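Local coordinates for sialidase B (Streptococcus pneumoniae serotype 4, PDB 4XJW), which cleaves terminal sialic acid from oligosaccharides, glycoproteins and glycolipids, acting as an intramolecular trans-sialidase, at residues S31-K37 against E169-K175; S28-Q32 against L137-N141; G8-N14 against L162-D168; S94-K98 against I606-Y611. The protein carries 1 engineered substitution. One frame throughout, in Å; residues are numbered along the deposited sequence.

Contact 1: residues S31-K37 against E169-K175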
loop_
_atom_site.group_PDB
_atom_site.type_symbol
_atom_site.label_atom_id
_atom_site.label_comp_id
_atom_site.label_asym_id
_atom_site.label_seq_id
_atom_site.Cartn_x
_atom_site.Cartn_y
_atom_site.Cartn_z
ATOM N N SER A 31 33.164 14.868 -0.046
ATOM C CA SER A 31 31.877 14.491 -0.613
ATOM C C SER A 31 32.042 13.545 -1.791
ATOM O O SER A 31 32.873 13.774 -2.674
ATOM C CB SER A 31 31.082 15.735 -1.016
ATOM O OG SER A 31 30.765 16.513 0.118
ATOM N N GLN A 32 31.232 12.491 -1.818
ATOM C CA GLN A 32 31.308 11.498 -2.886
ATOM C C GLN A 32 29.923 11.016 -3.286
ATOM O O GLN A 32 28.986 11.039 -2.489
ATOM C CB GLN A 32 32.161 10.292 -2.466
ATOM C CG GLN A 32 33.667 10.436 -2.718
ATOM C CD GLN A 32 34.371 11.314 -1.695
ATOM O OE1 GLN A 32 33.968 11.383 -0.532
ATOM N NE2 GLN A 32 35.438 11.989 -2.126
ATOM N N THR A 33 29.807 10.579 -4.531
ATOM C CA THR A 33 28.596 9.935 -5.004
ATOM C C THR A 33 29.001 8.640 -5.669
ATOM O O THR A 33 29.937 8.620 -6.471
ATOM C CB THR A 33 27.851 10.829 -6.002
ATOM O OG1 THR A 33 27.405 12.002 -5.318
ATOM C CG2 THR A 33 26.650 10.110 -6.591
ATOM N N VAL A 34 28.309 7.558 -5.323
ATOM C CA VAL A 34 28.523 6.265 -5.963
ATOM C C VAL A 34 27.293 5.945 -6.806
ATOM O O VAL A 34 26.169 6.015 -6.315
ATOM C CB VAL A 34 28.746 5.147 -4.925
ATOM C CG1 VAL A 34 28.941 3.813 -5.632
ATOM C CG2 VAL A 34 29.940 5.465 -4.042
ATOM N N VAL A 35 27.499 5.625 -8.083
ATOM C CA VAL A 35 26.410 5.154 -8.927
ATOM C C VAL A 35 26.709 3.728 -9.350
ATOM O O VAL A 35 27.784 3.438 -9.885
ATOM C CB VAL A 35 26.219 6.041 -10.168
ATOM C CG1 VAL A 35 25.132 5.467 -11.056
ATOM C CG2 VAL A 35 25.847 7.451 -9.759
ATOM N N MET A 36 25.772 2.828 -9.081
ATOM C CA MET A 36 25.991 1.405 -9.313
ATOM C C MET A 36 24.782 0.790 -9.996
ATOM O O MET A 36 23.675 0.841 -9.464
ATOM C CB MET A 36 26.218 0.677 -7.992
ATOM C CG MET A 36 27.647 0.291 -7.719
ATOM S SD MET A 36 27.747 -0.883 -6.356
ATOM C CE MET A 36 26.577 -2.101 -6.925
ATOM N N LYS A 37 24.988 0.222 -11.178
ATOM C CA LYS A 37 23.963 -0.590 -11.818
ATOM C C LYS A 37 24.319 -2.051 -11.600
ATOM O O LYS A 37 25.394 -2.504 -12.010
ATOM C CB LYS A 37 23.843 -0.247 -13.302
ATOM C CG LYS A 37 23.074 1.050 -13.526
ATOM C CD LYS A 37 23.191 1.566 -14.947
ATOM C CE LYS A 37 22.259 2.757 -15.156
ATOM N NZ LYS A 37 20.815 2.382 -14.956
ATOM N N GLU A 169 27.716 -1.662 -14.204
ATOM C CA GLU A 169 28.362 -0.351 -14.273
ATOM C C GLU A 169 28.564 0.192 -12.860
ATOM O O GLU A 169 27.674 0.083 -12.014
ATOM C CB GLU A 169 27.505 0.642 -15.060
ATOM C CG GLU A 169 27.013 0.147 -16.415
ATOM C CD GLU A 169 26.210 1.191 -17.160
ATOM O OE1 GLU A 169 26.240 2.367 -16.742
ATOM O OE2 GLU A 169 25.553 0.833 -18.162
ATOM N N ILE A 170 29.725 0.785 -12.604
ATOM C CA ILE A 170 29.931 1.512 -11.356
ATOM C C ILE A 170 30.758 2.776 -11.588
ATOM O O ILE A 170 31.800 2.738 -12.248
ATOM C CB ILE A 170 30.561 0.631 -10.257
ATOM C CG1 ILE A 170 30.754 1.451 -8.977
ATOM C CG2 ILE A 170 31.880 0.013 -10.720
ATOM C CD1 ILE A 170 31.265 0.651 -7.819
ATOM N N SER A 171 30.267 3.900 -11.066
ATOM C CA SER A 171 30.934 5.190 -11.227
ATOM C C SER A 171 31.084 5.871 -9.869
ATOM O O SER A 171 30.209 5.751 -9.015
ATOM C CB SER A 171 30.133 6.090 -12.172
ATOM O OG SER A 171 29.873 5.449 -13.401
ATOM N N LEU A 172 32.187 6.590 -9.679
ATOM C CA LEU A 172 32.437 7.328 -8.441
ATOM C C LEU A 172 32.698 8.786 -8.815
ATOM O O LEU A 172 33.437 9.065 -9.760
ATOM C CB LEU A 172 33.655 6.742 -7.719
ATOM C CG LEU A 172 34.074 7.003 -6.264
ATOM C CD1 LEU A 172 34.074 8.480 -5.872
ATOM C CD2 LEU A 172 33.245 6.176 -5.290
ATOM N N PHE A 173 32.097 9.710 -8.072
ATOM C CA PHE A 173 32.294 11.139 -8.291
ATOM C C PHE A 173 32.774 11.817 -7.013
ATOM O O PHE A 173 32.289 11.503 -5.925
ATOM C CB PHE A 173 30.992 11.802 -8.740
ATOM C CG PHE A 173 30.328 11.120 -9.898
ATOM C CD1 PHE A 173 29.524 10.006 -9.700
ATOM C CD2 PHE A 173 30.515 11.587 -11.191
ATOM C CE1 PHE A 173 28.910 9.378 -10.768
ATOM C CE2 PHE A 173 29.906 10.961 -12.264
ATOM C CZ PHE A 173 29.105 9.853 -12.053
ATOM N N ASN A 174 33.725 12.742 -7.135
ATOM C CA ASN A 174 34.163 13.538 -5.987
ATOM C C ASN A 174 33.275 14.765 -5.766
ATOM O O ASN A 174 33.750 15.899 -5.663
ATOM C CB ASN A 174 35.636 13.939 -6.126
ATOM C CG ASN A 174 36.588 12.780 -5.862
ATOM O OD1 ASN A 174 36.348 11.946 -4.983
ATOM N ND2 ASN A 174 37.691 12.739 -6.605
ATOM N N LYS A 175 31.974 14.514 -5.691
ATOM C CA LYS A 175 30.995 15.546 -5.437
ATOM C C LYS A 175 29.743 14.866 -4.893
ATOM O O LYS A 175 29.491 13.696 -5.186
ATOM C CB LYS A 175 30.674 16.258 -6.750
ATOM C CG LYS A 175 29.692 17.417 -6.649
ATOM C CD LYS A 175 29.406 17.993 -8.033
ATOM C CE LYS A 175 28.218 18.940 -8.002
ATOM N NZ LYS A 175 27.799 19.351 -9.377
HETATM O O HOH W 1 27.868 3.782 -12.912
#

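Contact 2: residues S28-Q32 against L137-N141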
loop_
_atom_site.group_PDB
_atom_site.type_symbol
_atom_site.label_atom_id
_atom_site.label_comp_id
_atom_site.label_asym_id
_atom_site.label_seq_id
_atom_site.Cartn_x
_atom_site.Cartn_y
_atom_site.Cartn_z
ATOM N N SER A 28 39.083 12.194 -3.399
ATOM C CA SER A 28 39.496 13.542 -3.037
ATOM C C SER A 28 38.337 14.349 -2.469
ATOM O O SER A 28 37.236 14.330 -3.019
ATOM C CB SER A 28 40.054 14.247 -4.274
ATOM O OG SER A 28 41.105 13.501 -4.844
ATOM N N GLY A 29 38.590 15.073 -1.382
ATOM C CA GLY A 29 37.559 15.899 -0.792
ATOM C C GLY A 29 36.644 15.034 0.047
ATOM O O GLY A 29 36.807 13.806 0.106
ATOM N N GLU A 30 35.669 15.671 0.683
ATOM C CA GLU A 30 34.861 14.994 1.687
ATOM C C GLU A 30 33.484 14.557 1.203
ATOM O O GLU A 30 32.725 13.939 1.961
ATOM C CB GLU A 30 34.725 15.875 2.925
ATOM C CG GLU A 30 36.032 16.088 3.675
ATOM C CD GLU A 30 35.894 17.135 4.755
ATOM O OE1 GLU A 30 35.090 18.068 4.559
ATOM O OE2 GLU A 30 36.577 17.017 5.793
ATOM N N SER A 31 33.164 14.868 -0.046
ATOM C CA SER A 31 31.877 14.491 -0.613
ATOM C C SER A 31 32.042 13.545 -1.791
ATOM O O SER A 31 32.873 13.774 -2.674
ATOM C CB SER A 31 31.082 15.735 -1.016
ATOM O OG SER A 31 30.765 16.513 0.118
ATOM N N GLN A 32 31.232 12.491 -1.818
ATOM C CA GLN A 32 31.308 11.498 -2.886
ATOM C C GLN A 32 29.923 11.016 -3.286
ATOM O O GLN A 32 28.986 11.039 -2.489
ATOM C CB GLN A 32 32.161 10.292 -2.466
ATOM C CG GLN A 32 33.667 10.436 -2.718
ATOM C CD GLN A 32 34.371 11.314 -1.695
ATOM O OE1 GLN A 32 33.968 11.383 -0.532
ATOM N NE2 GLN A 32 35.438 11.989 -2.126
ATOM N N LEU A 137 31.201 11.817 8.708
ATOM C CA LEU A 137 32.357 11.006 8.365
ATOM C C LEU A 137 32.430 10.852 6.852
ATOM O O LEU A 137 31.692 10.053 6.267
ATOM C CB LEU A 137 32.279 9.629 9.028
ATOM C CG LEU A 137 33.389 8.624 8.698
ATOM C CD1 LEU A 137 34.771 9.257 8.874
ATOM C CD2 LEU A 137 33.261 7.364 9.540
ATOM N N PRO A 138 33.313 11.627 6.210
ATOM C CA PRO A 138 33.550 11.477 4.771
ATOM C C PRO A 138 34.051 10.068 4.487
ATOM O O PRO A 138 34.898 9.570 5.236
ATOM C CB PRO A 138 34.656 12.499 4.497
ATOM C CG PRO A 138 34.547 13.500 5.612
ATOM C CD PRO A 138 34.132 12.702 6.807
ATOM N N ILE A 139 33.537 9.417 3.450
ATOM C CA ILE A 139 33.949 8.045 3.176
ATOM C C ILE A 139 35.423 7.993 2.772
ATOM O O ILE A 139 36.092 6.983 2.966
ATOM C CB ILE A 139 33.058 7.338 2.112
ATOM C CG1 ILE A 139 33.200 8.009 0.748
ATOM C CG2 ILE A 139 31.605 7.311 2.550
ATOM C CD1 ILE A 139 32.460 7.287 -0.373
ATOM N N SER A 140 35.931 9.103 2.246
ATOM C CA SER A 140 37.331 9.200 1.853
ATOM C C SER A 140 38.257 9.497 3.032
ATOM O O SER A 140 39.478 9.482 2.885
ATOM C CB SER A 140 37.492 10.314 0.825
ATOM O OG SER A 140 37.100 11.550 1.397
ATOM N N ASN A 141 37.691 9.789 4.197
ATOM C CA ASN A 141 38.529 10.173 5.324
ATOM C C ASN A 141 38.511 9.160 6.461
ATOM O O ASN A 141 38.883 9.473 7.595
ATOM C CB ASN A 141 38.165 11.570 5.834
ATOM C CG ASN A 141 39.282 12.199 6.655
ATOM O OD1 ASN A 141 40.464 12.046 6.337
ATOM N ND2 ASN A 141 38.912 12.896 7.721
HETATM O O HOH W 2 32.097 11.356 1.577
#

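Contact 3: residues G8-N14 against L162-D168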
loop_
_atom_site.group_PDB
_atom_site.type_symbol
_atom_site.label_atom_id
_atom_site.label_comp_id
_atom_site.label_asym_id
_atom_site.label_seq_id
_atom_site.Cartn_x
_atom_site.Cartn_y
_atom_site.Cartn_z
ATOM N N GLY A 8 32.932 -1.698 -15.503
ATOM C CA GLY A 8 31.747 -2.525 -15.592
ATOM C C GLY A 8 31.945 -3.974 -15.980
ATOM O O GLY A 8 33.071 -4.441 -16.130
ATOM N N SER A 9 30.824 -4.675 -16.142
ATOM C CA SER A 9 30.812 -6.102 -16.428
ATOM C C SER A 9 31.641 -6.861 -15.400
ATOM O O SER A 9 32.532 -7.636 -15.755
ATOM C CB SER A 9 31.317 -6.385 -17.846
ATOM O OG SER A 9 30.847 -5.410 -18.766
ATOM N N TYR A 10 31.359 -6.609 -14.122
ATOM C CA TYR A 10 31.997 -7.342 -13.032
ATOM C C TYR A 10 31.103 -8.483 -12.571
ATOM O O TYR A 10 29.972 -8.262 -12.140
ATOM C CB TYR A 10 32.277 -6.427 -11.837
ATOM C CG TYR A 10 33.271 -5.320 -12.087
ATOM C CD1 TYR A 10 34.640 -5.574 -12.082
ATOM C CD2 TYR A 10 32.844 -4.013 -12.302
ATOM C CE1 TYR A 10 35.549 -4.559 -12.304
ATOM C CE2 TYR A 10 33.747 -2.996 -12.517
ATOM C CZ TYR A 10 35.098 -3.273 -12.517
ATOM O OH TYR A 10 35.999 -2.253 -12.734
ATOM N N GLN A 11 31.614 -9.704 -12.668
ATOM C CA GLN A 11 30.909 -10.854 -12.143
ATOM C C GLN A 11 31.315 -11.046 -10.691
ATOM O O GLN A 11 32.497 -11.207 -10.390
ATOM C CB GLN A 11 31.234 -12.103 -12.955
ATOM C CG GLN A 11 30.857 -11.961 -14.418
ATOM C CD GLN A 11 29.383 -11.658 -14.591
ATOM O OE1 GLN A 11 28.531 -12.382 -14.076
ATOM N NE2 GLN A 11 29.075 -10.575 -15.297
ATOM N N LEU A 12 30.336 -11.000 -9.796
ATOM C CA LEU A 12 30.575 -11.250 -8.385
ATOM C C LEU A 12 30.193 -12.696 -8.092
ATOM O O LEU A 12 29.016 -13.027 -7.935
ATOM C CB LEU A 12 29.766 -10.275 -7.520
ATOM C CG LEU A 12 29.890 -8.792 -7.878
ATOM C CD1 LEU A 12 29.044 -7.945 -6.958
ATOM C CD2 LEU A 12 31.334 -8.321 -7.828
ATOM N N ASN A 13 31.193 -13.572 -8.054
ATOM C CA ASN A 13 30.942 -14.974 -7.766
ATOM C C ASN A 13 31.640 -15.410 -6.491
ATOM O O ASN A 13 32.603 -16.176 -6.535
ATOM C CB ASN A 13 31.371 -15.858 -8.941
ATOM C CG ASN A 13 30.566 -15.587 -10.199
ATOM O OD1 ASN A 13 29.366 -15.852 -10.252
ATOM N ND2 ASN A 13 31.227 -15.063 -11.223
ATOM N N ASN A 14 31.134 -14.920 -5.361
ATOM C CA ASN A 14 31.719 -15.176 -4.046
ATOM C C ASN A 14 33.234 -15.034 -4.035
ATOM O O ASN A 14 33.955 -15.900 -3.540
ATOM C CB ASN A 14 31.260 -16.529 -3.499
ATOM C CG ASN A 14 29.760 -16.574 -3.271
ATOM O OD1 ASN A 14 29.242 -15.914 -2.371
ATOM N ND2 ASN A 14 29.054 -17.339 -4.095
ATOM N N LEU A 162 30.872 -11.673 1.280
ATOM C CA LEU A 162 31.004 -12.085 -0.116
ATOM C C LEU A 162 29.670 -12.040 -0.857
ATOM O O LEU A 162 28.642 -12.468 -0.334
ATOM C CB LEU A 162 31.609 -13.487 -0.210
ATOM C CG LEU A 162 33.123 -13.586 -0.071
ATOM C CD1 LEU A 162 33.533 -15.049 0.017
ATOM C CD2 LEU A 162 33.810 -12.907 -1.251
ATOM N N ALA A 163 29.707 -11.525 -2.081
ATOM C CA ALA A 163 28.492 -11.325 -2.865
ATOM C C ALA A 163 28.342 -12.235 -4.080
ATOM O O ALA A 163 29.324 -12.591 -4.738
ATOM C CB ALA A 163 28.389 -9.875 -3.285
ATOM N N LYS A 164 27.089 -12.587 -4.374
ATOM C CA LYS A 164 26.728 -13.253 -5.615
ATOM C C LYS A 164 25.837 -12.307 -6.412
ATOM O O LYS A 164 24.780 -11.911 -5.929
ATOM C CB LYS A 164 25.963 -14.539 -5.318
ATOM C CG LYS A 164 25.539 -15.315 -6.555
ATOM C CD LYS A 164 26.739 -15.753 -7.383
ATOM C CE LYS A 164 26.328 -16.739 -8.467
ATOM N NZ LYS A 164 27.509 -17.334 -9.151
ATOM N N GLY A 165 26.255 -11.956 -7.626
ATOM C CA GLY A 165 25.526 -11.010 -8.445
ATOM C C GLY A 165 26.457 -10.444 -9.488
ATOM O O GLY A 165 27.489 -11.044 -9.779
ATOM N N SER A 166 26.105 -9.297 -10.057
ATOM C CA SER A 166 26.991 -8.656 -11.011
ATOM C C SER A 166 26.845 -7.148 -10.959
ATOM O O SER A 166 25.757 -6.624 -10.727
ATOM C CB SER A 166 26.739 -9.161 -12.435
ATOM O OG SER A 166 25.455 -8.794 -12.898
ATOM N N ILE A 167 27.953 -6.453 -11.160
ATOM C CA ILE A 167 27.926 -5.007 -11.259
ATOM C C ILE A 167 28.176 -4.631 -12.715
ATOM O O ILE A 167 29.305 -4.705 -13.199
ATOM C CB ILE A 167 28.968 -4.365 -10.341
ATOM C CG1 ILE A 167 28.677 -4.718 -8.886
ATOM C CG2 ILE A 167 29.008 -2.850 -10.529
ATOM C CD1 ILE A 167 29.709 -4.201 -7.933
ATOM N N ASP A 168 27.116 -4.260 -13.420
ATOM C CA ASP A 168 27.248 -3.965 -14.840
ATOM C C ASP A 168 27.948 -2.628 -15.090
ATOM O O ASP A 168 28.689 -2.483 -16.061
ATOM C CB ASP A 168 25.895 -4.035 -15.548
ATOM C CG ASP A 168 25.557 -5.441 -16.014
ATOM O OD1 ASP A 168 26.497 -6.242 -16.210
ATOM O OD2 ASP A 168 24.353 -5.739 -16.184
HETATM O O HOH W 3 27.839 -13.526 -11.280
HETATM O O HOH W 4 29.797 -18.674 -7.134
#

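Contact 4: residues S94-K98 against I606-Y611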
loop_
_atom_site.group_PDB
_atom_site.type_symbol
_atom_site.label_atom_id
_atom_site.label_comp_id
_atom_site.label_asym_id
_atom_site.label_seq_id
_atom_site.Cartn_x
_atom_site.Cartn_y
_atom_site.Cartn_z
ATOM N N SER A 94 13.994 -2.571 -0.701
ATOM C CA SER A 94 14.471 -1.509 -1.593
ATOM C C SER A 94 14.833 -1.966 -3.013
ATOM O O SER A 94 15.090 -1.124 -3.876
ATOM C CB SER A 94 15.658 -0.788 -0.949
ATOM O OG SER A 94 15.258 -0.110 0.225
ATOM N N LEU A 95 14.860 -3.279 -3.254
ATOM C CA LEU A 95 15.449 -3.828 -4.484
ATOM C C LEU A 95 14.487 -4.680 -5.298
ATOM O O LEU A 95 13.507 -5.207 -4.779
ATOM C CB LEU A 95 16.644 -4.729 -4.132
ATOM C CG LEU A 95 17.836 -4.068 -3.456
ATOM C CD1 LEU A 95 18.873 -5.116 -3.059
ATOM C CD2 LEU A 95 18.468 -3.051 -4.368
ATOM N N TRP A 96 14.790 -4.819 -6.585
ATOM C CA TRP A 96 14.172 -5.837 -7.423
ATOM C C TRP A 96 15.167 -6.953 -7.694
ATOM O O TRP A 96 16.386 -6.730 -7.676
ATOM C CB TRP A 96 13.728 -5.216 -8.744
ATOM C CG TRP A 96 12.318 -4.695 -8.693
ATOM C CD1 TRP A 96 11.902 -3.495 -8.173
ATOM C CD2 TRP A 96 11.136 -5.363 -9.162
ATOM N NE1 TRP A 96 10.528 -3.379 -8.304
ATOM C CE2 TRP A 96 10.038 -4.514 -8.902
ATOM C CE3 TRP A 96 10.897 -6.606 -9.761
ATOM C CZ2 TRP A 96 8.722 -4.868 -9.227
ATOM C CZ3 TRP A 96 9.595 -6.949 -10.094
ATOM C CH2 TRP A 96 8.523 -6.083 -9.823
ATOM N N GLY A 97 14.656 -8.153 -7.949
ATOM C CA GLY A 97 15.506 -9.303 -8.223
ATOM C C GLY A 97 15.392 -9.767 -9.665
ATOM O O GLY A 97 16.372 -9.721 -10.429
ATOM N N LYS A 98 14.182 -10.191 -10.039
ATOM C CA LYS A 98 13.893 -10.692 -11.385
ATOM C C LYS A 98 12.560 -10.156 -11.889
ATOM O O LYS A 98 11.677 -9.821 -11.101
ATOM C CB LYS A 98 13.820 -12.225 -11.399
ATOM C CG LYS A 98 15.147 -12.940 -11.202
ATOM C CD LYS A 98 15.007 -14.460 -11.343
ATOM C CE LYS A 98 15.007 -14.897 -12.809
ATOM N NZ LYS A 98 14.471 -16.278 -12.982
ATOM N N ILE A 606 6.449 -13.129 -9.481
ATOM C CA ILE A 606 6.576 -11.685 -9.710
ATOM C C ILE A 606 8.020 -11.212 -9.473
ATOM O O ILE A 606 8.553 -10.370 -10.197
ATOM C CB ILE A 606 5.604 -10.920 -8.791
ATOM C CG1 ILE A 606 4.152 -11.214 -9.175
ATOM C CG2 ILE A 606 5.871 -9.414 -8.851
ATOM C CD1 ILE A 606 3.650 -10.330 -10.293
ATOM N N ASP A 607 8.650 -11.767 -8.442
ATOM C CA ASP A 607 10.048 -11.492 -8.127
ATOM C C ASP A 607 10.480 -12.636 -7.206
ATOM O O ASP A 607 9.735 -13.607 -7.041
ATOM C CB ASP A 607 10.194 -10.118 -7.455
ATOM C CG ASP A 607 11.620 -9.572 -7.500
ATOM O OD1 ASP A 607 12.563 -10.331 -7.818
ATOM O OD2 ASP A 607 11.809 -8.365 -7.207
ATOM N N LEU A 608 11.664 -12.522 -6.602
ATOM C CA LEU A 608 12.266 -13.609 -5.816
ATOM C C LEU A 608 11.346 -14.072 -4.704
ATOM O O LEU A 608 10.594 -13.273 -4.144
ATOM C CB LEU A 608 13.594 -13.146 -5.209
ATOM C CG LEU A 608 14.604 -12.496 -6.148
ATOM C CD1 LEU A 608 15.953 -12.276 -5.475
ATOM C CD2 LEU A 608 14.749 -13.312 -7.429
ATOM N N PRO A 609 11.402 -15.370 -4.363
ATOM C CA PRO A 609 10.587 -15.902 -3.269
ATOM C C PRO A 609 10.791 -15.145 -1.951
ATOM O O PRO A 609 9.874 -15.083 -1.125
ATOM C CB PRO A 609 11.088 -17.346 -3.140
ATOM C CG PRO A 609 11.499 -17.712 -4.525
ATOM C CD PRO A 609 12.062 -16.435 -5.140
ATOM N N SER A 610 11.977 -14.570 -1.754
ATOM C CA SER A 610 12.278 -13.875 -0.505
ATOM C C SER A 610 11.938 -12.379 -0.522
ATOM O O SER A 610 12.038 -11.709 0.505
ATOM C CB SER A 610 13.753 -14.048 -0.157
ATOM O OG SER A 610 14.559 -13.484 -1.171
ATOM N N TYR A 611 11.553 -11.854 -1.681
ATOM C CA TYR A 611 11.219 -10.435 -1.777
ATOM C C TYR A 611 9.730 -10.203 -1.496
ATOM O O TYR A 611 8.884 -11.060 -1.793
ATOM C CB TYR A 611 11.634 -9.870 -3.131
ATOM C CG TYR A 611 13.114 -9.561 -3.260
ATOM C CD1 TYR A 611 14.038 -10.033 -2.335
ATOM C CD2 TYR A 611 13.583 -8.766 -4.303
ATOM C CE1 TYR A 611 15.390 -9.735 -2.454
ATOM C CE2 TYR A 611 14.935 -8.464 -4.434
ATOM C CZ TYR A 611 15.838 -8.959 -3.496
ATOM O OH TYR A 611 17.182 -8.673 -3.593
HETATM O O HOH W 5 18.245 -7.979 -5.952
#

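Contact 1: residues S31-K37 against E169-K175
The ring of F173 is met at its edge by the strand across from it: T33 O lies near the ring plane, 3.5 Å from F173 CD1, and V35 CG2 reaches the same rim 3.8 Å from F173 CE1. The amides of Q32 and N174 stand nearly perpendicular, their planes 89° apart. Q32 NE2 sends its N-H straight to N174 OD1 at 3.0 Å; the acceptor lies in the Q32 amide plane, while the donor is tilted from the plane of N174's carbonyl. A bend at chi2 (77°) folds the glutamine back to this place, and N174 is gripped further by K26 and S28. Strands 32-37 and 169-173 pair antiparallel, with T33–F173 and V35–S171 as hydrogen-bonded pairs. Water 1 bridges V35 O and S171 OG, which also bonds to Q6. T33 OG1, beside its own backbone N (chi1 -65°), donates to a lone pair of K175 O at 2.7 Å just where the chain leaves the sheet, a role suited to a short hydroxyl side chain. On the face bearing V34, M36, I170 and L172 the side chains are apolar: M36 CG lies alongside I170 CG1 at 3.5 Å, and V34 CG2 meets L172 CD2 at 3.6 Å. M36 goes on to touch L49, and I170 F50, of strand 46-53. An apolar face turned to a second sheet is characteristic of the concanavalin-like β-sandwich to which this N-terminal domain belongs.

Contact 2: residues S28-Q32 against L137-N141
S140 supplies the direct polar link between these two loops: its OG donates to G29 O at 2.6 Å, with the donor tilted 21° from the carbonyl plane. The hydroxyl is turned between the backbone N and carbonyl carbon (chi1 61°), and a side chain this short can meet a main-chain oxygen at close range. G29 O takes a second bond from within its own loop, from Q32 NE2 at 3.2 Å, which arrives from above the carbonyl plane; the same NE2 also serves N174. Glycine suits this corner because its phi is positive.

A water-mediated link runs beside the direct one. Water 2 donates to E30 O and to Q32 OE1 and accepts from I139 N, so three polar groups share it. The two loops belong to the concanavalin-like N-terminal domain: residues 28-32 lead into strand 32-39, and residues 137-141 lie on the path from strand 126-132 to strand 147-150.

The remaining contact is van der Waals packing. The aliphatic stem of E30 lies alongside the proline ring, its CG 3.6 Å from P138 CG, so the methylenes of the exposed E30 rest on a rigid apolar ring. Deeper in, I139 reaches across with the end of its chain, CD1 coming to 3.7 Å from Q32 CB, and its own side chain also touches S112 of strand 102-113.

Contact 3: residues G8-N14 against L162-D168
L12 is the main bump here: its CD1 lies 3.8 Å from I167 CG1 and 4.2 Å from A163 CB. Its chain, extended at chi2 (180°), crosses I167 obliquely, and its CB lies 3.3 Å from G165 O, since G165, having no side chain, lets the leucine come close to the backbone. The leucine shares its side of the pair with Y10, whose CB packs on I167 CB while I167 O sits at the edge of the ring; Y10 and L12 both go on to touch I17. At the far end L162 is the bump, pressing CD2 to 3.6 Å from N14 C. N14, in a left-handed conformation that asparagine tolerates well, gives its backbone N to A163 O.

The other side is polar and more open. The lysine chain of K164, bent at chi2 (61°), swings its NZ to N13 OD1 at 2.6 Å, where it meets a lone pair in the carbonyl plane.

G8 CA comes within 3.1 Å of D168 O, a closeness suited to a residue with no side chain, and S9 N bonds to that same oxygen. S9 has positive phi, and it and Y10 together face I167. This is a G1 β-bulge, set in the antiparallel pairing of strands 5-13 and 166-173 in the concanavalin-like domain.

Contact 4: residues S94-K98 against I606-Y611
D607 makes the tight part of this contact. Its carboxylate takes the backbone N-H groups of G97 and K98: G97 N meets the syn lone pair of OD2 at 2.9 Å, and K98 N reaches OD1 at 2.8 Å. L608 N approaches OD1 from the opposite face of the carboxylate plane, so this oxygen is gripped from both sides. With CG anti to its own N (chi1 -162°), D607 extends into the other loop, and K632 forms a salt bridge to OD2 that would probably stabilise the charge. The W96 ring comes close, its CE3 3.2 Å from D607 OD2, with ring and carboxylate planes 17° apart; it also meets the nearly parallel ring of F191 and makes a cation-π contact with K632.

Here a loop of the concanavalin-like domain meets a loop of the sialidase β-propeller that contains a type I turn from L608 to Y611. Glycine suits position 97, where D607, L608 and Y611 crowd in. The Y611 ring turns its edge to W96 C and carries L608 CD1 on one face, 3.8 Å above its plane. Water 5, donating to W96 O and accepting from Y611 OH, bridges these buried residues.

The looser side is at K98, partly exposed, which merely crosses L608 at about a right angle, CG to CD2 3.8 Å, and its amine continues past the contact.

In the fold
From the N terminus the chain first lays down 8-14, then the overlapping starts of contacts 2 and 1 at 28-32 and 31-37, and then 94-98. The returns begin with 137-141, which closes contact 2 within the larger loop of contact 3, completed at 162-168. The same strand, after a corner at D168, continues through 169-175 to close contact 1, whose segments alternate with those of contact 3. Contacts 1 and 3 therefore join strands 32-39, 166-173 and 5-13 in one sheet, while contact 2 ties the loop leading into strand 32-39 to the connection between strands 126-132 and 147-150. Contact 4 crosses all three: its partner comes some 500 residues later, fastening the N-terminal domain to the propeller.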